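Trimethylamine-N-oxide reductase (Haemophilus influenzae, PDB 7L5I) carries molybdenum with two pyranopterin guanosine dinucleotides and probably reduces S- and N-oxides such as trimethylamine N-oxide. Local coordinates at residues A[518-530]-A[590-602]. Sequence-based numbering, arbitrary orientation.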
loop_
_atom_site.group_PDB
_atom_site.type_symbol
_atom_site.label_atom_id
_atom_site.label_comp_id
_atom_site.label_asym_id
_atom_site.label_seq_id
_atom_site.Cartn_x
_atom_site.Cartn_y
_atom_site.Cartn_z
ATOM N N ASP A 518 0.432 -0.083 13.815
ATOM C CA ASP A 518 -0.338 -1.319 13.748
ATOM C C ASP A 518 0.161 -2.493 14.586
ATOM O O ASP A 518 -0.416 -3.570 14.544
ATOM C CB ASP A 518 -0.388 -1.802 12.272
ATOM C CG ASP A 518 -1.306 -0.946 11.394
ATOM O OD1 ASP A 518 -2.190 -0.295 11.945
ATOM O OD2 ASP A 518 -1.140 -0.933 10.151
ATOM N N TYR A 519 1.236 -2.306 15.327
ATOM C CA TYR A 519 1.782 -3.420 16.101
ATOM C C TYR A 519 1.801 -3.162 17.591
ATOM O O TYR A 519 1.637 -4.110 18.377
ATOM C CB TYR A 519 3.203 -3.735 15.619
ATOM C CG TYR A 519 3.227 -4.083 14.156
ATOM C CD1 TYR A 519 2.994 -5.374 13.734
ATOM C CD2 TYR A 519 3.441 -3.112 13.181
ATOM C CE1 TYR A 519 3.015 -5.723 12.383
ATOM C CE2 TYR A 519 3.445 -3.454 11.818
ATOM C CZ TYR A 519 3.217 -4.765 11.429
ATOM O OH TYR A 519 3.238 -5.147 10.094
ATOM N N SER A 520 2.024 -1.924 18.002
ATOM C CA SER A 520 2.106 -1.634 19.430
ATOM C C SER A 520 0.776 -1.864 20.115
ATOM O O SER A 520 0.745 -2.295 21.275
ATOM C CB SER A 520 2.548 -0.182 19.645
ATOM O OG SER A 520 1.557 0.701 19.179
ATOM N N MET A 521 -0.319 -1.591 19.414
ATOM C CA MET A 521 -1.641 -1.592 20.005
ATOM C C MET A 521 -1.658 -0.788 21.300
ATOM O O MET A 521 -2.274 -1.190 22.288
ATOM C CB MET A 521 -2.118 -3.021 20.258
ATOM C CG MET A 521 -2.028 -3.891 19.050
ATOM S SD MET A 521 -2.841 -3.097 17.631
ATOM C CE MET A 521 -4.455 -3.701 17.840
ATOM N N MET A 522 -0.983 0.363 21.303
ATOM C CA MET A 522 -0.690 1.035 22.558
ATOM C C MET A 522 -1.795 1.976 23.038
ATOM O O MET A 522 -1.685 2.500 24.151
ATOM C CB MET A 522 0.616 1.818 22.444
ATOM C CG MET A 522 0.548 2.909 21.463
ATOM S SD MET A 522 1.985 3.980 21.613
ATOM C CE MET A 522 3.270 2.804 21.451
ATOM N N SER A 523 -2.841 2.197 22.245
ATOM C CA SER A 523 -3.941 3.042 22.680
ATOM C C SER A 523 -5.225 2.654 21.962
ATOM O O SER A 523 -5.196 2.180 20.821
ATOM C CB SER A 523 -3.709 4.534 22.408
ATOM O OG SER A 523 -2.399 4.927 22.768
ATOM N N VAL A 524 -6.353 2.924 22.626
ATOM C CA VAL A 524 -7.667 2.967 21.995
ATOM C C VAL A 524 -7.966 4.429 21.690
ATOM O O VAL A 524 -7.928 5.282 22.589
ATOM C CB VAL A 524 -8.758 2.369 22.887
ATOM C CG1 VAL A 524 -10.084 2.362 22.161
ATOM C CG2 VAL A 524 -8.363 0.995 23.310
ATOM N N TYR A 525 -8.211 4.721 20.419
ATOM C CA TYR A 525 -8.474 6.082 19.975
ATOM C C TYR A 525 -9.962 6.268 19.722
ATOM O O TYR A 525 -10.535 5.547 18.888
ATOM C CB TYR A 525 -7.707 6.386 18.690
ATOM C CG TYR A 525 -6.219 6.597 18.772
ATOM C CD1 TYR A 525 -5.564 6.843 19.971
ATOM C CD2 TYR A 525 -5.462 6.592 17.599
ATOM C CE1 TYR A 525 -4.191 7.056 19.991
ATOM C CE2 TYR A 525 -4.128 6.831 17.622
ATOM C CZ TYR A 525 -3.489 7.061 18.804
ATOM O OH TYR A 525 -2.123 7.283 18.797
ATOM N N PRO A 526 -10.621 7.215 20.379
ATOM C CA PRO A 526 -11.999 7.528 20.024
ATOM C C PRO A 526 -12.043 8.286 18.713
ATOM O O PRO A 526 -11.133 9.051 18.395
ATOM C CB PRO A 526 -12.472 8.410 21.192
ATOM C CG PRO A 526 -11.235 9.113 21.621
ATOM C CD PRO A 526 -10.103 8.140 21.420
ATOM N N MET A 527 -13.116 8.064 17.942
ATOM C CA MET A 527 -13.357 8.831 16.717
ATOM C C MET A 527 -14.726 9.486 16.843
ATOM O O MET A 527 -15.706 9.024 16.257
ATOM C CB MET A 527 -13.260 7.939 15.471
ATOM C CG MET A 527 -11.911 7.299 15.261
ATOM S SD MET A 527 -11.850 6.119 13.889
ATOM C CE MET A 527 -12.262 7.208 12.536
ATOM N N LYS A 528 -14.801 10.552 17.633
ATOM C CA LYS A 528 -16.080 11.169 17.949
ATOM C C LYS A 528 -16.523 12.071 16.799
ATOM O O LYS A 528 -15.709 12.758 16.185
ATOM C CB LYS A 528 -15.964 11.972 19.245
ATOM C CG LYS A 528 -17.270 12.604 19.699
ATOM C CD LYS A 528 -17.129 13.210 21.095
ATOM C CE LYS A 528 -18.350 14.029 21.472
ATOM N NZ LYS A 528 -19.586 13.211 21.548
ATOM N N GLN A 529 -17.820 12.046 16.500
ATOM C CA GLN A 529 -18.351 12.874 15.426
ATOM C C GLN A 529 -18.059 14.335 15.695
ATOM O O GLN A 529 -18.289 14.831 16.796
ATOM C CB GLN A 529 -19.857 12.660 15.299
ATOM C CG GLN A 529 -20.544 13.511 14.255
ATOM C CD GLN A 529 -22.046 13.252 14.264
ATOM O OE1 GLN A 529 -22.636 13.091 15.322
ATOM N NE2 GLN A 529 -22.659 13.218 13.104
ATOM N N VAL A 530 -17.568 15.030 14.671
ATOM C CA VAL A 530 -17.215 16.433 14.792
ATOM C C VAL A 530 -18.359 17.325 14.334
ATOM O O VAL A 530 -18.698 18.311 14.995
ATOM C CB VAL A 530 -15.948 16.732 13.968
ATOM C CG1 VAL A 530 -15.580 18.177 14.161
ATOM C CG2 VAL A 530 -14.804 15.815 14.362
ATOM N N LYS A 590 -17.790 5.749 30.018
ATOM C CA LYS A 590 -16.818 6.674 30.577
ATOM C C LYS A 590 -15.736 6.995 29.566
ATOM O O LYS A 590 -15.377 8.165 29.365
ATOM C CB LYS A 590 -16.228 6.064 31.853
ATOM C CG LYS A 590 -15.251 6.926 32.612
ATOM C CD LYS A 590 -14.801 6.164 33.885
ATOM C CE LYS A 590 -14.633 7.058 35.097
ATOM N NZ LYS A 590 -14.834 6.308 36.384
ATOM N N PHE A 591 -15.220 5.971 28.879
ATOM C CA PHE A 591 -14.237 6.224 27.823
ATOM C C PHE A 591 -14.794 7.190 26.794
ATOM O O PHE A 591 -14.112 8.136 26.378
ATOM C CB PHE A 591 -13.824 4.903 27.166
ATOM C CG PHE A 591 -13.064 5.071 25.881
ATOM C CD1 PHE A 591 -11.686 5.283 25.870
ATOM C CD2 PHE A 591 -13.741 5.030 24.688
ATOM C CE1 PHE A 591 -11.012 5.460 24.658
ATOM C CE2 PHE A 591 -13.088 5.195 23.489
ATOM C CZ PHE A 591 -11.716 5.405 23.474
ATOM N N TRP A 592 -16.032 6.960 26.354
ATOM C CA TRP A 592 -16.583 7.764 25.271
ATOM C C TRP A 592 -16.782 9.208 25.712
ATOM O O TRP A 592 -16.489 10.142 24.956
ATOM C CB TRP A 592 -17.903 7.161 24.777
ATOM C CG TRP A 592 -18.300 7.790 23.507
ATOM C CD1 TRP A 592 -19.292 8.705 23.319
ATOM C CD2 TRP A 592 -17.651 7.629 22.228
ATOM N NE1 TRP A 592 -19.315 9.108 22.004
ATOM C CE2 TRP A 592 -18.326 8.456 21.316
ATOM C CE3 TRP A 592 -16.577 6.857 21.777
ATOM C CZ2 TRP A 592 -17.961 8.546 19.978
ATOM C CZ3 TRP A 592 -16.216 6.941 20.452
ATOM C CH2 TRP A 592 -16.901 7.779 19.564
ATOM N N ALA A 593 -17.252 9.403 26.953
ATOM C CA ALA A 593 -17.460 10.755 27.474
ATOM C C ALA A 593 -16.152 11.503 27.612
ATOM O O ALA A 593 -16.094 12.719 27.382
ATOM C CB ALA A 593 -18.171 10.677 28.825
ATOM N N GLU A 594 -15.092 10.821 28.051
ATOM C CA GLU A 594 -13.798 11.472 28.205
ATOM C C GLU A 594 -13.212 11.915 26.867
ATOM O O GLU A 594 -12.526 12.938 26.811
ATOM C CB GLU A 594 -12.855 10.530 28.958
ATOM C CG GLU A 594 -13.325 10.281 30.407
ATOM C CD GLU A 594 -12.421 9.382 31.265
ATOM O OE1 GLU A 594 -11.904 8.331 30.792
ATOM O OE2 GLU A 594 -12.256 9.737 32.455
ATOM N N ASN A 595 -13.496 11.188 25.787
ATOM C CA ASN A 595 -13.063 11.550 24.423
ATOM C C ASN A 595 -11.567 11.867 24.354
ATOM O O ASN A 595 -11.148 12.875 23.781
ATOM C CB ASN A 595 -13.901 12.716 23.884
ATOM C CG ASN A 595 -13.552 13.097 22.446
ATOM O OD1 ASN A 595 -13.409 14.284 22.113
ATOM N ND2 ASN A 595 -13.445 12.100 21.582
ATOM N N LYS A 596 -10.752 10.966 24.894
ATOM C CA LYS A 596 -9.303 11.051 24.862
ATOM C C LYS A 596 -8.732 9.684 24.506
ATOM O O LYS A 596 -9.353 8.665 24.796
ATOM C CB LYS A 596 -8.706 11.465 26.220
ATOM C CG LYS A 596 -9.074 12.828 26.725
ATOM C CD LYS A 596 -8.954 13.890 25.670
ATOM C CE LYS A 596 -8.395 15.184 26.241
ATOM N NZ LYS A 596 -8.679 16.321 25.323
ATOM N N PRO A 597 -7.549 9.633 23.899
ATOM C CA PRO A 597 -6.861 8.342 23.775
ATOM C C PRO A 597 -6.742 7.689 25.147
ATOM O O PRO A 597 -6.483 8.355 26.159
ATOM C CB PRO A 597 -5.481 8.717 23.220
ATOM C CG PRO A 597 -5.684 10.052 22.573
ATOM C CD PRO A 597 -6.733 10.750 23.391
ATOM N N LEU A 598 -6.940 6.380 25.174
ATOM C CA LEU A 598 -6.695 5.538 26.343
ATOM C C LEU A 598 -5.441 4.740 26.044
ATOM O O LEU A 598 -5.435 3.933 25.113
ATOM C CB LEU A 598 -7.872 4.602 26.604
ATOM C CG LEU A 598 -7.748 3.604 27.764
ATOM C CD1 LEU A 598 -7.716 4.394 29.050
ATOM C CD2 LEU A 598 -8.879 2.628 27.733
ATOM N N SER A 599 -4.386 4.951 26.819
ATOM C CA SER A 599 -3.097 4.361 26.494
ATOM C C SER A 599 -2.698 3.217 27.412
ATOM O O SER A 599 -2.994 3.227 28.616
ATOM C CB SER A 599 -2.023 5.447 26.497
ATOM O OG SER A 599 -2.240 6.268 25.357
ATOM N N PHE A 600 -2.021 2.239 26.822
ATOM C CA PHE A 600 -1.441 1.083 27.488
ATOM C C PHE A 600 0.074 1.229 27.483
ATOM O O PHE A 600 0.630 2.040 26.749
ATOM C CB PHE A 600 -1.815 -0.209 26.765
ATOM C CG PHE A 600 -3.289 -0.434 26.612
ATOM C CD1 PHE A 600 -4.109 -0.569 27.723
ATOM C CD2 PHE A 600 -3.855 -0.541 25.362
ATOM C CE1 PHE A 600 -5.463 -0.787 27.579
ATOM C CE2 PHE A 600 -5.204 -0.760 25.218
ATOM C CZ PHE A 600 -6.012 -0.885 26.336
ATOM N N GLU A 601 0.749 0.390 28.267
ATOM C CA GLU A 601 2.200 0.419 28.380
ATOM C C GLU A 601 2.783 -0.917 27.945
ATOM O O GLU A 601 2.156 -1.957 28.110
ATOM C CB GLU A 601 2.647 0.717 29.819
ATOM C CG GLU A 601 2.322 2.110 30.309
ATOM C CD GLU A 601 2.621 2.275 31.788
ATOM O OE1 GLU A 601 2.483 1.281 32.538
ATOM O OE2 GLU A 601 2.998 3.394 32.200
ATOM N N ALA A 602 3.987 -0.872 27.377
ATOM C CA ALA A 602 4.718 -2.089 27.034
ATOM C C ALA A 602 5.562 -2.555 28.217
ATOM O O ALA A 602 6.238 -1.756 28.866
ATOM C CB ALA A 602 5.634 -1.846 25.842
HETATM O O HOH W 1 -20.651 11.226 19.729
HETATM O O HOH W 2 -18.389 12.127 24.230
#
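M522 O accepts F600 N at 2.7 Å, a nearly straight bond (177° at the hydrogen) whose donor nevertheless sits 33° out of the carbonyl plane, and S599 CA adds a CA-H...O contact to the same oxygen. Two residues on, V524 and L598 form an antiparallel hydrogen-bonded pair: V524 N reaches L598 O at 2.8 Å and L598 N returns to V524 O at 3.0 Å, both in the carbonyl plane. Between these rungs S523 and S599 make a non-hydrogen-bonded pair, joined instead through their hydroxyls, OG to OG at 2.9 Å; in each, OG stands anti to the carbonyl carbon, which brings the two together on one face of the ladder.

V524 turns to the other face, where its methyl groups part: CG1 meets F591 CZ at 3.7 Å, while CG2 lies by F600 CE2. F591 CZ also comes against the ring of P526, joining strand to helix. Beyond, W592 lies along the backbone of 527-528, M527 O meeting its ring edge near the plane and K528 CA approaching CZ2 obliquely at 3.8 Å. Bent at its last torsion (chi4 63°), K528 sends NZ to two waters, one donating to W592 O, the other weakly bound by W592 NE1. N595, with positive phi just past the helix, puts ND2 3.4 Å from K528 CB, while N595 OD1 accepts from V37 N.

Strand 598-599 forms one margin, within this chain, of a four-stranded mixed sheet, pairing with 523-527, which is bonded on its other side to strand 512-517; helix 588-594 packs by F591 against L513 and Y571.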